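Local coordinates for protein Cas13d (uncultured Ruminococcus sp, PDB 6IV9) that binds a CRISPR RNA as a Cas13d effector whose two HEPN domains govern maturation of that RNA and cleavage of the target, at residues R601-I605 with L606-E610; L242-F245 with N246-L249; I190-A193 with L194-L198; Y206-F209 with M210-S214. The protein carries 2 engineered substitutions. One frame throughout, in Å; residues are numbered along the deposited sequence.

Contact 1: residues R601-I605 with L606-E610; sequences RISEI and LKLKE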
# COMPACT_ATOMS: atom_id res chain seq x y z
N ARG A 601 14.12 -36.53 4.47
CA ARG A 601 14.19 -36.39 5.94
C ARG A 601 13.04 -35.51 6.45
O ARG A 601 12.50 -35.80 7.49
CB ARG A 601 15.54 -35.83 6.35
CG ARG A 601 15.72 -35.74 7.86
CD ARG A 601 15.34 -37.00 8.59
NE ARG A 601 15.67 -36.86 9.99
CZ ARG A 601 15.01 -37.43 10.98
NH1 ARG A 601 14.19 -38.43 10.74
NH2 ARG A 601 15.17 -37.00 12.21
N ILE A 602 12.72 -34.43 5.74
CA ILE A 602 11.61 -33.53 6.17
C ILE A 602 10.32 -34.33 6.11
O ILE A 602 9.55 -34.26 7.05
CB ILE A 602 11.54 -32.29 5.27
CG1 ILE A 602 12.74 -31.37 5.49
CG2 ILE A 602 10.23 -31.56 5.48
CD1 ILE A 602 12.91 -30.34 4.42
N SER A 603 10.13 -35.11 5.05
CA SER A 603 8.89 -35.90 4.91
C SER A 603 8.79 -36.87 6.08
O SER A 603 7.70 -37.06 6.55
CB SER A 603 8.89 -36.67 3.63
OG SER A 603 8.30 -35.90 2.61
N GLU A 604 9.92 -37.45 6.45
CA GLU A 604 10.03 -38.43 7.56
C GLU A 604 9.68 -37.79 8.90
O GLU A 604 8.85 -38.31 9.60
CB GLU A 604 11.47 -38.92 7.59
CG GLU A 604 11.73 -40.05 8.56
CD GLU A 604 13.07 -40.72 8.37
OE1 GLU A 604 13.09 -41.91 8.09
OE2 GLU A 604 14.10 -40.05 8.50
N ILE A 605 10.27 -36.64 9.20
CA ILE A 605 10.01 -35.95 10.49
C ILE A 605 8.54 -35.57 10.62
O ILE A 605 8.00 -35.71 11.70
CB ILE A 605 10.88 -34.68 10.55
CG1 ILE A 605 12.37 -35.02 10.66
CG2 ILE A 605 10.44 -33.77 11.67
CD1 ILE A 605 13.23 -33.81 10.62
N LEU A 606 7.92 -35.07 9.56
CA LEU A 606 6.51 -34.62 9.64
C LEU A 606 5.52 -35.69 9.18
O LEU A 606 4.35 -35.37 9.13
CB LEU A 606 6.36 -33.35 8.80
CG LEU A 606 7.33 -32.22 9.13
CD1 LEU A 606 7.15 -31.06 8.18
CD2 LEU A 606 7.13 -31.76 10.56
N LYS A 607 6.01 -36.87 8.78
CA LYS A 607 5.15 -37.98 8.31
C LYS A 607 4.29 -37.53 7.14
O LYS A 607 3.15 -37.91 7.07
CB LYS A 607 4.27 -38.45 9.46
CG LYS A 607 5.05 -38.98 10.64
CD LYS A 607 4.18 -39.69 11.61
CE LYS A 607 4.70 -39.64 13.02
NZ LYS A 607 6.07 -40.17 13.10
N LEU A 608 4.86 -36.78 6.21
CA LEU A 608 4.06 -36.20 5.11
C LEU A 608 3.42 -37.28 4.23
O LEU A 608 2.31 -37.04 3.77
CB LEU A 608 4.97 -35.28 4.30
CG LEU A 608 5.44 -34.03 5.02
CD1 LEU A 608 6.08 -33.06 4.05
CD2 LEU A 608 4.30 -33.39 5.77
N LYS A 609 4.10 -38.38 4.00
CA LYS A 609 3.57 -39.39 3.04
C LYS A 609 2.91 -40.55 3.77
O LYS A 609 2.54 -41.52 3.10
CB LYS A 609 4.71 -39.84 2.13
CG LYS A 609 4.95 -38.89 0.97
CD LYS A 609 6.34 -38.90 0.43
CE LYS A 609 6.43 -38.22 -0.91
NZ LYS A 609 7.81 -38.23 -1.44
N GLU A 610 2.78 -40.42 5.08
CA GLU A 610 2.23 -41.49 5.94
C GLU A 610 0.76 -41.22 6.19
O GLU A 610 0.40 -40.07 6.41
CB GLU A 610 3.04 -41.58 7.23
CG GLU A 610 2.97 -42.93 7.90
CD GLU A 610 3.63 -43.03 9.26
OE1 GLU A 610 2.98 -43.55 10.18
OE2 GLU A 610 4.80 -42.62 9.39
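A Schellman motif closes helix 599-606, and S603 and L608 meet as the chain folds back on its last turn. L608 N reaches S603 O at 2.9 Å, lying in the plane of that carbonyl. K607 N makes a longer bond of 3.3 Å to E604 O, approaching from well above the carbonyl plane. This longer bond follows from L606 leaving ideal helical angles, the first from K607, whose positive phi of 57° turns the chain so that L608 N faces back to S603 O. Just before them the helical pattern survives in the bond from L606 N to I602 O. L608 CB stands 3.8 Å from S603 OG, with CD1 beside the same oxygen and CG near S603 CA. Keeping CG beside the backbone N (chi1 -67°) turns the leucine back toward S603. On the inner face I602 and L606 run side by side, CG2 of the isoleucine 4.1 Å from CD1 of the leucine, while L606 CD2 slants past I605 CG2. F584 of helix 581-591 touches both L606 and L608, and L618 of helix 617-627 packs on L606. On the exposed side R601 NH1 forms a salt bridge of 2.8 Å with E604 OE2; OE2 lies close to the guanidinium plane, whereas NH1 comes from above the carboxylate plane. I605 CG1 lies 3.6 Å over the centre of one guanidinium face, giving the group a bond in plane and an aliphatic carbon above. A type I turn leads on to E610, and the six-residue return from S603 to L608 is the signature of the Schellman C-cap.

Contact 2: residues L242-F245 with N246-L249; sequences LSKF and NDLL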
# COMPACT_ATOMS: atom_id res chain seq x y z
N LEU A 242 9.84 -18.89 -20.87
CA LEU A 242 9.06 -20.14 -20.71
C LEU A 242 9.80 -21.06 -19.74
O LEU A 242 9.20 -21.64 -18.88
CB LEU A 242 8.94 -20.79 -22.09
CG LEU A 242 8.03 -22.00 -22.18
CD1 LEU A 242 6.69 -21.73 -21.55
CD2 LEU A 242 7.85 -22.42 -23.62
N SER A 243 11.11 -21.15 -19.91
CA SER A 243 11.93 -22.02 -19.05
C SER A 243 11.87 -21.54 -17.60
O SER A 243 11.73 -22.36 -16.71
CB SER A 243 13.32 -22.09 -19.62
OG SER A 243 14.23 -22.54 -18.65
N LYS A 244 11.94 -20.23 -17.39
CA LYS A 244 11.82 -19.64 -16.03
C LYS A 244 10.41 -19.89 -15.49
O LYS A 244 10.28 -20.12 -14.31
CB LYS A 244 12.20 -18.16 -16.06
CG LYS A 244 13.70 -17.91 -16.16
CD LYS A 244 14.38 -18.15 -14.85
CE LYS A 244 15.81 -17.66 -14.79
NZ LYS A 244 16.03 -16.73 -13.66
N PHE A 245 9.40 -19.84 -16.34
CA PHE A 245 7.99 -20.05 -15.93
C PHE A 245 7.84 -21.47 -15.38
O PHE A 245 7.26 -21.66 -14.35
CB PHE A 245 7.10 -19.83 -17.15
CG PHE A 245 5.62 -20.09 -16.98
CD1 PHE A 245 4.81 -19.20 -16.30
CD2 PHE A 245 5.02 -21.19 -17.57
CE1 PHE A 245 3.46 -19.42 -16.17
CE2 PHE A 245 3.67 -21.41 -17.44
CZ PHE A 245 2.89 -20.52 -16.75
N ASN A 246 8.39 -22.45 -16.09
CA ASN A 246 8.35 -23.85 -15.61
C ASN A 246 9.13 -23.96 -14.30
O ASN A 246 8.70 -24.67 -13.45
CB ASN A 246 8.81 -24.84 -16.67
CG ASN A 246 7.80 -24.98 -17.78
OD1 ASN A 246 6.63 -25.13 -17.52
ND2 ASN A 246 8.25 -24.92 -19.01
N ASP A 247 10.23 -23.24 -14.17
CA ASP A 247 11.03 -23.27 -12.93
C ASP A 247 10.16 -22.79 -11.77
O ASP A 247 10.16 -23.42 -10.74
CB ASP A 247 12.26 -22.37 -13.05
CG ASP A 247 13.38 -22.93 -13.90
OD1 ASP A 247 13.42 -24.14 -14.08
OD2 ASP A 247 14.21 -22.15 -14.37
N LEU A 248 9.42 -21.71 -11.97
CA LEU A 248 8.53 -21.17 -10.92
C LEU A 248 7.43 -22.18 -10.59
O LEU A 248 7.12 -22.34 -9.44
CB LEU A 248 7.92 -19.86 -11.42
CG LEU A 248 7.05 -19.12 -10.41
CD1 LEU A 248 7.81 -18.85 -9.14
CD2 LEU A 248 6.55 -17.83 -11.00
N LEU A 249 6.87 -22.84 -11.58
CA LEU A 249 5.81 -23.84 -11.32
C LEU A 249 6.37 -25.00 -10.48
O LEU A 249 5.66 -25.50 -9.64
CB LEU A 249 5.23 -24.35 -12.64
CG LEU A 249 4.47 -23.31 -13.47
CD1 LEU A 249 4.20 -23.82 -14.86
CD2 LEU A 249 3.19 -22.89 -12.79
O HOH W 1 12.73 -25.05 -16.66
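F245 and L249, one helical turn apart, form the tight side of this contact. L249 CG lies over one face of the phenyl ring, and L249 CD1 comes within 3.6 Å of F245 CE2. With its CG anti to the backbone N (chi1 176°), the ring of F245 is carried off the helix against V277 and L281 of helix 267-291, and it meets F222 edge-to-face. Replacing F245 by alanine would probably open a gap beside L249 and deprive F222 of its aromatic partner. The frame is a regular alpha-helix within 232-251, its i to i+4 bonds running from N246 N to L242 O through L249 N to F245 O. The side of S243 and D247 is looser and wetter. There a water donates to S243 O at 2.9 Å and to D247 OD1 at 2.8 Å, so that the serine carbonyl, already bonded to D247 N, is gripped twice. K244 runs at the border, packed on L198 and F209; it bends at chi2 and passes its CD 4.0 Å from D247 OD2, yet K244 NZ remains 5.8 Å from that oxygen: opposite charges are neighbours without forming a salt bridge. K250 NZ offers D247 a long, weak ion pair.

Contact 3: residues I190-A193 with L194-L198; sequences IVYA and LNNML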
# COMPACT_ATOMS: atom_id res chain seq x y z
N ILE A 190 6.40 -6.80 -6.72
CA ILE A 190 5.86 -8.10 -7.21
C ILE A 190 6.88 -8.80 -8.12
O ILE A 190 7.10 -9.96 -7.96
CB ILE A 190 4.52 -7.89 -7.94
CG1 ILE A 190 3.44 -7.34 -7.01
CG2 ILE A 190 4.11 -9.17 -8.63
CD1 ILE A 190 2.18 -6.92 -7.70
N VAL A 191 7.50 -8.06 -9.02
CA VAL A 191 8.49 -8.68 -9.93
C VAL A 191 9.64 -9.25 -9.10
O VAL A 191 10.12 -10.31 -9.41
CB VAL A 191 8.99 -7.66 -10.97
CG1 VAL A 191 10.18 -8.18 -11.74
CG2 VAL A 191 7.88 -7.25 -11.91
N TYR A 192 10.08 -8.51 -8.09
CA TYR A 192 11.18 -9.02 -7.24
C TYR A 192 10.72 -10.28 -6.51
O TYR A 192 11.45 -11.23 -6.48
CB TYR A 192 11.60 -7.96 -6.22
CG TYR A 192 12.44 -8.50 -5.10
CD1 TYR A 192 13.75 -8.88 -5.30
CD2 TYR A 192 11.90 -8.68 -3.85
CE1 TYR A 192 14.51 -9.39 -4.27
CE2 TYR A 192 12.65 -9.19 -2.81
CZ TYR A 192 13.96 -9.56 -3.02
OH TYR A 192 14.67 -10.05 -1.98
N ALA A 193 9.51 -10.28 -5.99
CA ALA A 193 9.01 -11.45 -5.25
C ALA A 193 8.95 -12.67 -6.17
O ALA A 193 9.36 -13.73 -5.76
CB ALA A 193 7.65 -11.14 -4.69
N LEU A 194 8.47 -12.49 -7.39
CA LEU A 194 8.37 -13.63 -8.33
C LEU A 194 9.77 -14.16 -8.66
O LEU A 194 9.94 -15.35 -8.66
CB LEU A 194 7.60 -13.18 -9.57
CG LEU A 194 6.12 -12.97 -9.29
CD1 LEU A 194 5.45 -12.24 -10.43
CD2 LEU A 194 5.44 -14.29 -9.02
N ASN A 195 10.73 -13.28 -8.91
CA ASN A 195 12.12 -13.71 -9.17
C ASN A 195 12.71 -14.39 -7.93
O ASN A 195 13.40 -15.38 -8.07
CB ASN A 195 13.01 -12.55 -9.61
CG ASN A 195 12.85 -12.29 -11.09
OD1 ASN A 195 13.38 -13.02 -11.90
ND2 ASN A 195 12.07 -11.30 -11.44
N ASN A 196 12.44 -13.82 -6.77
CA ASN A 196 12.98 -14.33 -5.48
C ASN A 196 12.45 -15.74 -5.21
O ASN A 196 13.19 -16.56 -4.73
CB ASN A 196 12.58 -13.43 -4.32
CG ASN A 196 13.21 -13.90 -3.04
OD1 ASN A 196 14.40 -14.11 -2.99
ND2 ASN A 196 12.42 -14.08 -2.02
N MET A 197 11.22 -15.98 -5.63
CA MET A 197 10.44 -17.23 -5.42
C MET A 197 11.17 -18.40 -6.06
O MET A 197 11.01 -19.52 -5.60
CB MET A 197 9.09 -17.05 -6.11
CG MET A 197 8.01 -17.95 -5.66
SD MET A 197 6.57 -17.01 -5.13
CE MET A 197 7.14 -16.49 -3.52
N LEU A 198 11.94 -18.12 -7.10
CA LEU A 198 12.69 -19.15 -7.85
C LEU A 198 13.74 -19.83 -6.96
O LEU A 198 13.94 -21.03 -7.11
CB LEU A 198 13.37 -18.48 -9.05
CG LEU A 198 12.42 -17.99 -10.14
CD1 LEU A 198 13.21 -17.47 -11.31
CD2 LEU A 198 11.52 -19.11 -10.59
O HOH W 2 15.89 -12.31 -1.54
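Four successive i to i+4 bonds, from L194 N to I190 O through M197 N to A193 O, keep the backbone helical here, the last being the most bent, with an N-H...O angle of 138°. On this frame three side-chain pairs run alongside one another. I190 CG2 and L194 CD1 meet at 3.8 Å, an apolar pair in which I190 touches V284 and L194 touches L281, both of helix 267-291. V191 and N195 form a polar counterpart. The amide of N195 curls back along its own helix, with CG kept beside the backbone N (chi1 -82°), and its ND2 bonds V191 O at 3.0 Å. The same carbonyl also takes the main-chain bond from N195 N, at 3.1 Å, and the two donors arrive from opposite faces of its plane. ND2 has a further, weak bond to D207 OD1. The setting is the buried end of the long helix 168-197, which packs against helix 267-291 in what is probably the first HEPN domain, an all-helical fold. Y192 and N196 make the third pair: N196 CB lies over one face of the tyrosine ring, and the ring and amide planes are nearly parallel, 9° apart. Their polar ends are linked by a water that donates to Y192 OH at 2.6 Å and to N196 OD1 at 2.8 Å. Farther out the phenol is bonded to Y638 O, while N196 ND2 is bonded to both K637 O and A639 O, which fixes the rotation of the amide and ties this turn to the end of helix 630-638.

Contact 4: residues Y206-F209 with M210-S214; sequences YDDF and MGYLS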
# COMPACT_ATOMS: atom_id res chain seq x y z
N TYR A 206 18.20 -10.78 -14.19
CA TYR A 206 17.04 -10.43 -13.36
C TYR A 206 15.75 -10.47 -14.17
O TYR A 206 14.82 -11.16 -13.79
CB TYR A 206 17.24 -9.07 -12.68
CG TYR A 206 16.14 -8.75 -11.70
CD1 TYR A 206 16.09 -9.36 -10.46
CD2 TYR A 206 15.12 -7.88 -12.04
CE1 TYR A 206 15.06 -9.10 -9.57
CE2 TYR A 206 14.10 -7.59 -11.17
CZ TYR A 206 14.06 -8.20 -9.93
OH TYR A 206 13.05 -7.90 -9.10
N ASP A 207 15.70 -9.70 -15.25
CA ASP A 207 14.40 -9.64 -15.95
C ASP A 207 14.36 -10.48 -17.21
O ASP A 207 13.59 -10.17 -18.10
CB ASP A 207 13.65 -8.32 -15.82
CG ASP A 207 12.42 -8.50 -14.95
OD1 ASP A 207 12.21 -9.64 -14.43
OD2 ASP A 207 11.70 -7.53 -14.79
N ASP A 208 15.18 -11.53 -17.22
CA ASP A 208 15.13 -12.53 -18.31
C ASP A 208 13.76 -13.22 -18.19
O ASP A 208 13.25 -13.70 -19.21
CB ASP A 208 16.27 -13.54 -18.19
CG ASP A 208 17.38 -13.24 -19.17
OD1 ASP A 208 17.52 -12.07 -19.55
OD2 ASP A 208 18.08 -14.18 -19.56
N PHE A 209 13.21 -13.22 -16.98
CA PHE A 209 11.93 -13.91 -16.76
C PHE A 209 10.78 -12.93 -16.99
O PHE A 209 10.20 -13.01 -18.03
CB PHE A 209 11.96 -14.56 -15.38
CG PHE A 209 10.64 -15.03 -14.83
CD1 PHE A 209 9.63 -15.45 -15.66
CD2 PHE A 209 10.43 -15.06 -13.47
CE1 PHE A 209 8.43 -15.88 -15.15
CE2 PHE A 209 9.22 -15.49 -12.96
CZ PHE A 209 8.22 -15.90 -13.80
N MET A 210 10.51 -12.02 -16.07
CA MET A 210 9.36 -11.10 -16.25
C MET A 210 9.54 -10.13 -17.42
O MET A 210 8.55 -9.77 -18.02
CB MET A 210 9.02 -10.34 -14.97
CG MET A 210 8.72 -11.24 -13.82
SD MET A 210 7.07 -11.92 -13.85
CE MET A 210 6.09 -10.42 -13.86
N GLY A 211 10.77 -9.71 -17.70
CA GLY A 211 11.06 -8.73 -18.77
C GLY A 211 10.70 -9.21 -20.17
O GLY A 211 10.41 -8.37 -21.00
N TYR A 212 10.79 -10.51 -20.43
CA TYR A 212 10.54 -11.05 -21.79
C TYR A 212 9.07 -11.44 -21.99
O TYR A 212 8.75 -11.92 -23.06
CB TYR A 212 11.44 -12.24 -22.09
CG TYR A 212 12.88 -11.90 -22.32
CD1 TYR A 212 13.26 -10.71 -22.90
CD2 TYR A 212 13.88 -12.78 -21.95
CE1 TYR A 212 14.59 -10.39 -23.11
CE2 TYR A 212 15.21 -12.48 -22.15
CZ TYR A 212 15.57 -11.28 -22.73
OH TYR A 212 16.89 -10.99 -22.93
N LEU A 213 8.24 -11.30 -20.96
CA LEU A 213 6.80 -11.61 -21.11
C LEU A 213 6.12 -10.45 -21.84
O LEU A 213 6.61 -9.35 -21.75
CB LEU A 213 6.16 -11.80 -19.73
CG LEU A 213 6.66 -12.97 -18.91
CD1 LEU A 213 6.01 -12.98 -17.55
CD2 LEU A 213 6.41 -14.28 -19.61
N SER A 214 5.07 -10.75 -22.55
CA SER A 214 4.32 -9.64 -23.16
C SER A 214 2.84 -10.01 -23.12
O SER A 214 2.52 -11.11 -23.55
CB SER A 214 4.77 -9.36 -24.54
OG SER A 214 3.90 -8.41 -25.13
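The torsions of F209 and M210 fold two adjacent side chains onto each other: F209 CG is anti to its main-chain nitrogen (chi1 166°), while M210 keeps CG beside its own and bends again at chi2 and chi3. This lays M210 SD over the face of the phenyl ring, 4.3 Å from the centroid of the F209 ring and 15° off the normal, a Met-aromatic contact. L213 CG closes on F209 O at 3.6 Å. The segment is an irregular turn in the loop between helices 168-197 and 219-223, and its buried residues pack on neighbouring helices, F209 meeting L248 and L281, and M210 meeting L194 and V284. D207 ties the turn only loosely, through weak bonds from G211 N to its O (2.9 Å) and from M210 N to its OD1 (3.4 Å). On the outer side Y212 lies alongside D208, its CE2 3.5 Å from D208 OD1, with ring and carboxylate 39° apart. Y212 CD2 comes to 3.0 Å from D208 O, a buried carbonyl with no polar partner. With a serine in place of Y212, D208 O would probably lose the ring packed against it and the D208 carboxylate would be freer to turn.

Along the chain the order is contact 3, contact 4, contact 2 and, much later, contact 1. The first three form one cluster, with centres 11 to 12 Å apart: the end of helix 168-197, the loop that follows it and helix 232-251 touch one another, and all three pack on helix 267-291. L248 of contact 2 meets M197 of contact 3 and F209 of contact 4. This core probably belongs to the first HEPN domain; Y206 stacks on H828, whose sequence setting suggests the second HEPN motif. Contact 1 stands apart, its centre 27 Å from that of contact 2, capping a peripheral helix; the nearest atom of the contact is about 8 Å from the bound RNA.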